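Local coordinates for protein beta-1,4-mannanase (Aplysia kurodai, PDB 3VUP) that probably hydrolyses the beta-1,4-linked mannose backbone of mannans as a digestive enzyme of the sea hare, at residues G150-E164 with I211-W225. Sequence-based numbering, arbitrary orientation.
Sequences GHVALGGWDLMNEPE and IKTTDPGALVTMGVW
E162 N donates to G223 O at 2.7 Å, the last of a run of backbone bonds that begins in parallel strands 157-161 and 220-224 and ends just beyond the first. Earlier, T221 N reaches W157 O at 2.8 Å, and L159 N binds T221 O. Pairing then slips by one residue, a beta bulge between D158 and N161, where G223 N meets M160 O at 3.2 Å and, weakly, D158 OD1; D158 OD2 is salt-bridged to R60.

Beyond the strands, W225 N binds E164 OE1 at 3.0 Å, from 50° above the carboxylate plane. The bend in E164 (chi2 86°) brings this oxygen to W225 N while CB and CG lie obliquely against W225 CE3; OE2 is held by S229 and Y240. One water donates to E162 OE2 and W225 O; H262 also bonds OE2. At the far end, D215 OD2 accepts from G150 N at 3.0 Å and, through a water, from W157 NE1, while R1 pairs with OD1.

Apolar packing completes the contact: I211 CG2 lies 3.6 Å from W157 CD1, I211 CD1 meets L159 CD2, and M222 SD abuts P163 CD. E162 CD lies 3.5 Å from W225 CB, carboxylate and ring planes 82° apart.

These are TIM-barrel strands four and five; N161 and E162, both hydrogen-bonded to a bound Tris, resemble the clan GH-A Asn-Glu pair, whose glutamate is usually acid/base.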
loop_
_atom_site.group_PDB
_atom_site.type_symbol
_atom_site.label_atom_id
_atom_site.label_comp_id
_atom_site.label_asym_id
_atom_site.label_seq_id
_atom_site.Cartn_x
_atom_site.Cartn_y
_atom_site.Cartn_z
ATOM N N GLY A 150 -5.328 -8.116 -15.412
ATOM C CA GLY A 150 -6.759 -8.301 -15.386
ATOM C C GLY A 150 -7.303 -9.247 -14.338
ATOM O O GLY A 150 -8.511 -9.453 -14.304
ATOM N N HIS A 151 -6.455 -9.810 -13.482
ATOM C CA HIS A 151 -6.925 -10.824 -12.543
ATOM C C HIS A 151 -8.024 -10.265 -11.642
ATOM O O HIS A 151 -7.853 -9.217 -11.024
ATOM C CB HIS A 151 -5.774 -11.348 -11.689
ATOM C CG HIS A 151 -6.068 -12.662 -11.045
ATOM N ND1 HIS A 151 -7.028 -12.814 -10.068
ATOM C CD2 HIS A 151 -5.544 -13.892 -11.258
ATOM C CE1 HIS A 151 -7.070 -14.082 -9.695
ATOM N NE2 HIS A 151 -6.184 -14.759 -10.404
ATOM N N VAL A 152 -9.149 -10.963 -11.560
ATOM C CA VAL A 152 -10.278 -10.436 -10.794
ATOM C C VAL A 152 -10.008 -10.266 -9.295
ATOM O O VAL A 152 -10.689 -9.476 -8.635
ATOM C CB VAL A 152 -11.566 -11.259 -11.002
ATOM C CG1 VAL A 152 -11.983 -11.210 -12.462
ATOM C CG2 VAL A 152 -11.383 -12.694 -10.533
ATOM N N ALA A 153 -9.024 -10.988 -8.758
ATOM C CA ALA A 153 -8.715 -10.885 -7.330
ATOM C C ALA A 153 -7.636 -9.856 -7.010
ATOM O O ALA A 153 -7.287 -9.674 -5.842
ATOM C CB ALA A 153 -8.358 -12.245 -6.735
ATOM N N LEU A 154 -7.119 -9.181 -8.031
ATOM C CA LEU A 154 -6.177 -8.092 -7.803
ATOM C C LEU A 154 -6.954 -6.820 -7.481
ATOM O O LEU A 154 -7.683 -6.297 -8.324
ATOM C CB LEU A 154 -5.301 -7.871 -9.033
ATOM C CG LEU A 154 -4.386 -6.653 -8.969
ATOM C CD1 LEU A 154 -3.290 -6.863 -7.942
ATOM C CD2 LEU A 154 -3.795 -6.390 -10.341
ATOM N N GLY A 155 -6.825 -6.337 -6.250
ATOM C CA GLY A 155 -7.461 -5.090 -5.857
ATOM C C GLY A 155 -6.687 -3.876 -6.340
ATOM O O GLY A 155 -7.259 -2.921 -6.869
ATOM N N GLY A 156 -5.372 -3.912 -6.161
ATOM C CA GLY A 156 -4.530 -2.823 -6.609
ATOM C C GLY A 156 -3.118 -3.017 -6.115
ATOM O O GLY A 156 -2.863 -3.811 -5.205
ATOM N N TRP A 157 -2.201 -2.286 -6.727
ATOM C CA TRP A 157 -0.785 -2.359 -6.399
ATOM C C TRP A 157 -0.414 -1.197 -5.490
ATOM O O TRP A 157 -0.648 -0.045 -5.836
ATOM C CB TRP A 157 0.062 -2.271 -7.671
ATOM C CG TRP A 157 -0.114 -3.425 -8.613
ATOM C CD1 TRP A 157 -0.891 -3.457 -9.742
ATOM C CD2 TRP A 157 0.505 -4.717 -8.520
ATOM N NE1 TRP A 157 -0.789 -4.682 -10.350
ATOM C CE2 TRP A 157 0.057 -5.475 -9.624
ATOM C CE3 TRP A 157 1.397 -5.308 -7.613
ATOM C CZ2 TRP A 157 0.467 -6.794 -9.845
ATOM C CZ3 TRP A 157 1.798 -6.623 -7.829
ATOM C CH2 TRP A 157 1.335 -7.349 -8.940
ATOM N N ASP A 158 0.141 -1.504 -4.322
ATOM C CA ASP A 158 0.654 -0.488 -3.407
ATOM C C ASP A 158 2.162 -0.416 -3.666
ATOM O O ASP A 158 2.897 -1.368 -3.393
ATOM C CB ASP A 158 0.335 -0.899 -1.968
ATOM C CG ASP A 158 0.905 0.047 -0.912
ATOM O OD1 ASP A 158 1.798 0.863 -1.229
ATOM O OD2 ASP A 158 0.473 -0.080 0.264
ATOM N N LEU A 159 2.627 0.706 -4.205
ATOM C CA LEU A 159 4.031 0.799 -4.597
ATOM C C LEU A 159 4.998 0.754 -3.431
ATOM O O LEU A 159 6.103 0.241 -3.561
ATOM C CB LEU A 159 4.284 2.083 -5.374
ATOM C CG LEU A 159 3.480 2.251 -6.655
ATOM C CD1 LEU A 159 3.941 3.502 -7.368
ATOM C CD2 LEU A 159 3.609 1.037 -7.561
ATOM N N MET A 160 4.617 1.336 -2.304
ATOM C CA MET A 160 5.567 1.475 -1.218
ATOM C C MET A 160 4.908 1.736 0.107
ATOM O O MET A 160 4.058 2.630 0.255
ATOM C CB MET A 160 6.555 2.603 -1.505
ATOM C CG MET A 160 7.643 2.764 -0.437
ATOM S SD MET A 160 8.932 3.937 -0.887
ATOM C CE MET A 160 10.310 2.828 -1.116
ATOM N N ASN A 161 5.341 0.966 1.092
ATOM C CA ASN A 161 4.976 1.234 2.461
ATOM C C ASN A 161 5.810 2.348 3.078
ATOM O O ASN A 161 7.031 2.225 3.201
ATOM C CB ASN A 161 5.158 -0.010 3.310
ATOM C CG ASN A 161 4.655 0.210 4.701
ATOM O OD1 ASN A 161 3.455 0.373 4.900
ATOM N ND2 ASN A 161 5.560 0.287 5.670
ATOM N N GLU A 162 5.131 3.426 3.460
ATOM C CA GLU A 162 5.698 4.501 4.278
ATOM C C GLU A 162 7.032 5.067 3.769
ATOM O O GLU A 162 8.052 4.979 4.457
ATOM C CB GLU A 162 5.810 4.040 5.735
ATOM C CG GLU A 162 4.442 3.593 6.259
ATOM C CD GLU A 162 4.376 3.329 7.754
ATOM O OE1 GLU A 162 5.435 3.242 8.418
ATOM O OE2 GLU A 162 3.233 3.196 8.267
ATOM N N PRO A 163 7.020 5.691 2.576
ATOM C CA PRO A 163 8.234 6.359 2.077
ATOM C C PRO A 163 8.821 7.306 3.129
ATOM O O PRO A 163 10.036 7.509 3.181
ATOM C CB PRO A 163 7.722 7.166 0.879
ATOM C CG PRO A 163 6.448 6.493 0.467
ATOM C CD PRO A 163 5.852 5.927 1.709
ATOM N N GLU A 164 7.954 7.871 3.962
ATOM C CA GLU A 164 8.357 8.883 4.929
ATOM C C GLU A 164 9.328 8.381 5.987
ATOM O O GLU A 164 9.973 9.185 6.652
ATOM C CB GLU A 164 7.129 9.518 5.574
ATOM C CG GLU A 164 6.168 10.115 4.558
ATOM C CD GLU A 164 5.150 9.123 3.991
ATOM O OE1 GLU A 164 5.072 7.964 4.465
ATOM O OE2 GLU A 164 4.414 9.538 3.063
ATOM N N ILE A 211 2.904 0.157 -14.516
ATOM C CA ILE A 211 1.784 -0.714 -14.184
ATOM C C ILE A 211 0.584 -0.446 -15.090
ATOM O O ILE A 211 0.009 -1.365 -15.671
ATOM C CB ILE A 211 1.400 -0.589 -12.697
ATOM C CG1 ILE A 211 2.509 -1.171 -11.816
ATOM C CG2 ILE A 211 0.056 -1.274 -12.418
ATOM C CD1 ILE A 211 2.367 -0.833 -10.366
ATOM N N LYS A 212 0.219 0.823 -15.228
ATOM C CA LYS A 212 -0.977 1.171 -15.990
ATOM C C LYS A 212 -0.787 1.259 -17.508
ATOM O O LYS A 212 -1.748 1.474 -18.249
ATOM C CB LYS A 212 -1.674 2.385 -15.393
ATOM C CG LYS A 212 -2.360 2.021 -14.081
ATOM C CD LYS A 212 -3.149 3.167 -13.468
ATOM C CE LYS A 212 -2.239 4.161 -12.768
ATOM N NZ LYS A 212 -3.027 5.239 -12.117
ATOM N N THR A 213 0.446 1.090 -17.969
ATOM C CA THR A 213 0.705 0.858 -19.387
ATOM C C THR A 213 0.531 -0.631 -19.678
ATOM O O THR A 213 -0.011 -1.027 -20.704
ATOM C CB THR A 213 2.142 1.273 -19.800
ATOM O OG1 THR A 213 2.372 2.647 -19.479
ATOM C CG2 THR A 213 2.350 1.083 -21.293
ATOM N N THR A 214 0.992 -1.456 -18.747
ATOM C CA THR A 214 1.002 -2.903 -18.921
ATOM C C THR A 214 -0.363 -3.532 -18.635
ATOM O O THR A 214 -0.807 -4.426 -19.359
ATOM C CB THR A 214 2.094 -3.508 -18.030
ATOM O OG1 THR A 214 3.355 -2.931 -18.381
ATOM C CG2 THR A 214 2.174 -5.006 -18.202
ATOM N N ASP A 215 -1.013 -3.057 -17.576
ATOM C CA ASP A 215 -2.371 -3.467 -17.233
ATOM C C ASP A 215 -3.175 -2.196 -16.989
ATOM O O ASP A 215 -3.270 -1.716 -15.854
ATOM C CB ASP A 215 -2.383 -4.346 -15.981
ATOM C CG ASP A 215 -3.777 -4.854 -15.633
ATOM O OD1 ASP A 215 -4.751 -4.502 -16.345
ATOM O OD2 ASP A 215 -3.905 -5.604 -14.637
ATOM N N PRO A 216 -3.733 -1.622 -18.069
ATOM C CA PRO A 216 -4.379 -0.313 -17.952
ATOM C C PRO A 216 -5.553 -0.264 -16.984
ATOM O O PRO A 216 -5.879 0.818 -16.508
ATOM C CB PRO A 216 -4.853 -0.027 -19.373
ATOM C CG PRO A 216 -4.004 -0.847 -20.244
ATOM C CD PRO A 216 -3.624 -2.066 -19.470
ATOM N N GLY A 217 -6.164 -1.407 -16.694
ATOM C CA GLY A 217 -7.254 -1.463 -15.738
ATOM C C GLY A 217 -6.865 -1.685 -14.287
ATOM O O GLY A 217 -7.747 -1.770 -13.432
ATOM N N ALA A 218 -5.570 -1.772 -14.000
ATOM C CA ALA A 218 -5.114 -1.921 -12.622
ATOM C C ALA A 218 -5.153 -0.600 -11.867
ATOM O O ALA A 218 -4.982 0.471 -12.450
ATOM C CB ALA A 218 -3.705 -2.504 -12.590
ATOM N N LEU A 219 -5.358 -0.693 -10.559
ATOM C CA LEU A 219 -5.313 0.469 -9.686
ATOM C C LEU A 219 -3.994 0.513 -8.935
ATOM O O LEU A 219 -3.414 -0.534 -8.621
ATOM C CB LEU A 219 -6.470 0.437 -8.687
ATOM C CG LEU A 219 -7.879 0.321 -9.283
ATOM C CD1 LEU A 219 -8.923 0.263 -8.172
ATOM C CD2 LEU A 219 -8.166 1.471 -10.236
ATOM N N VAL A 220 -3.547 1.728 -8.625
ATOM C CA VAL A 220 -2.271 1.930 -7.955
ATOM C C VAL A 220 -2.442 2.885 -6.773
ATOM O O VAL A 220 -3.148 3.910 -6.865
ATOM C CB VAL A 220 -1.196 2.476 -8.939
ATOM C CG1 VAL A 220 0.157 2.596 -8.241
ATOM C CG2 VAL A 220 -1.080 1.560 -10.143
ATOM N N THR A 221 -1.788 2.538 -5.667
ATOM C CA THR A 221 -1.789 3.364 -4.466
ATOM C C THR A 221 -0.385 3.326 -3.836
ATOM O O THR A 221 0.547 2.743 -4.399
ATOM C CB THR A 221 -2.865 2.873 -3.460
ATOM O OG1 THR A 221 -3.026 3.820 -2.395
ATOM C CG2 THR A 221 -2.496 1.525 -2.877
ATOM N N MET A 222 -0.265 3.941 -2.664
ATOM C CA MET A 222 0.958 3.966 -1.875
ATOM C C MET A 222 0.509 4.301 -0.457
ATOM O O MET A 222 -0.365 5.149 -0.263
ATOM C CB MET A 222 1.941 4.990 -2.460
ATOM C CG MET A 222 3.183 5.272 -1.628
ATOM S SD MET A 222 2.856 6.458 -0.293
ATOM C CE MET A 222 2.191 7.817 -1.252
ATOM N N GLY A 223 1.078 3.626 0.537
ATOM C CA GLY A 223 0.644 3.793 1.913
ATOM C C GLY A 223 1.491 4.772 2.713
ATOM O O GLY A 223 2.634 4.468 3.067
ATOM N N VAL A 224 0.947 5.951 2.991
ATOM C CA VAL A 224 1.694 6.940 3.764
ATOM C C VAL A 224 1.655 6.608 5.248
ATOM O O VAL A 224 0.682 6.051 5.758
ATOM C CB VAL A 224 1.196 8.390 3.535
ATOM C CG1 VAL A 224 1.314 8.767 2.061
ATOM C CG2 VAL A 224 -0.228 8.604 4.041
ATOM N N TRP A 225 2.706 6.980 5.964
ATOM C CA TRP A 225 2.783 6.667 7.387
ATOM C C TRP A 225 1.780 7.446 8.223
ATOM O O TRP A 225 1.399 7.021 9.311
ATOM C CB TRP A 225 4.216 6.849 7.892
ATOM C CG TRP A 225 4.477 7.981 8.859
ATOM C CD1 TRP A 225 4.756 7.850 10.191
ATOM C CD2 TRP A 225 4.549 9.396 8.579
ATOM N NE1 TRP A 225 4.982 9.079 10.759
ATOM C CE2 TRP A 225 4.861 10.042 9.793
ATOM C CE3 TRP A 225 4.355 10.182 7.433
ATOM C CZ2 TRP A 225 4.985 11.429 9.896
ATOM C CZ3 TRP A 225 4.479 11.566 7.542
ATOM C CH2 TRP A 225 4.796 12.169 8.762
HETATM O O HOH W 1 -6.348 -3.167 -9.551
HETATM O O HOH W 2 -1.648 -6.214 -12.959
HETATM O O HOH W 3 2.478 4.731 10.446
#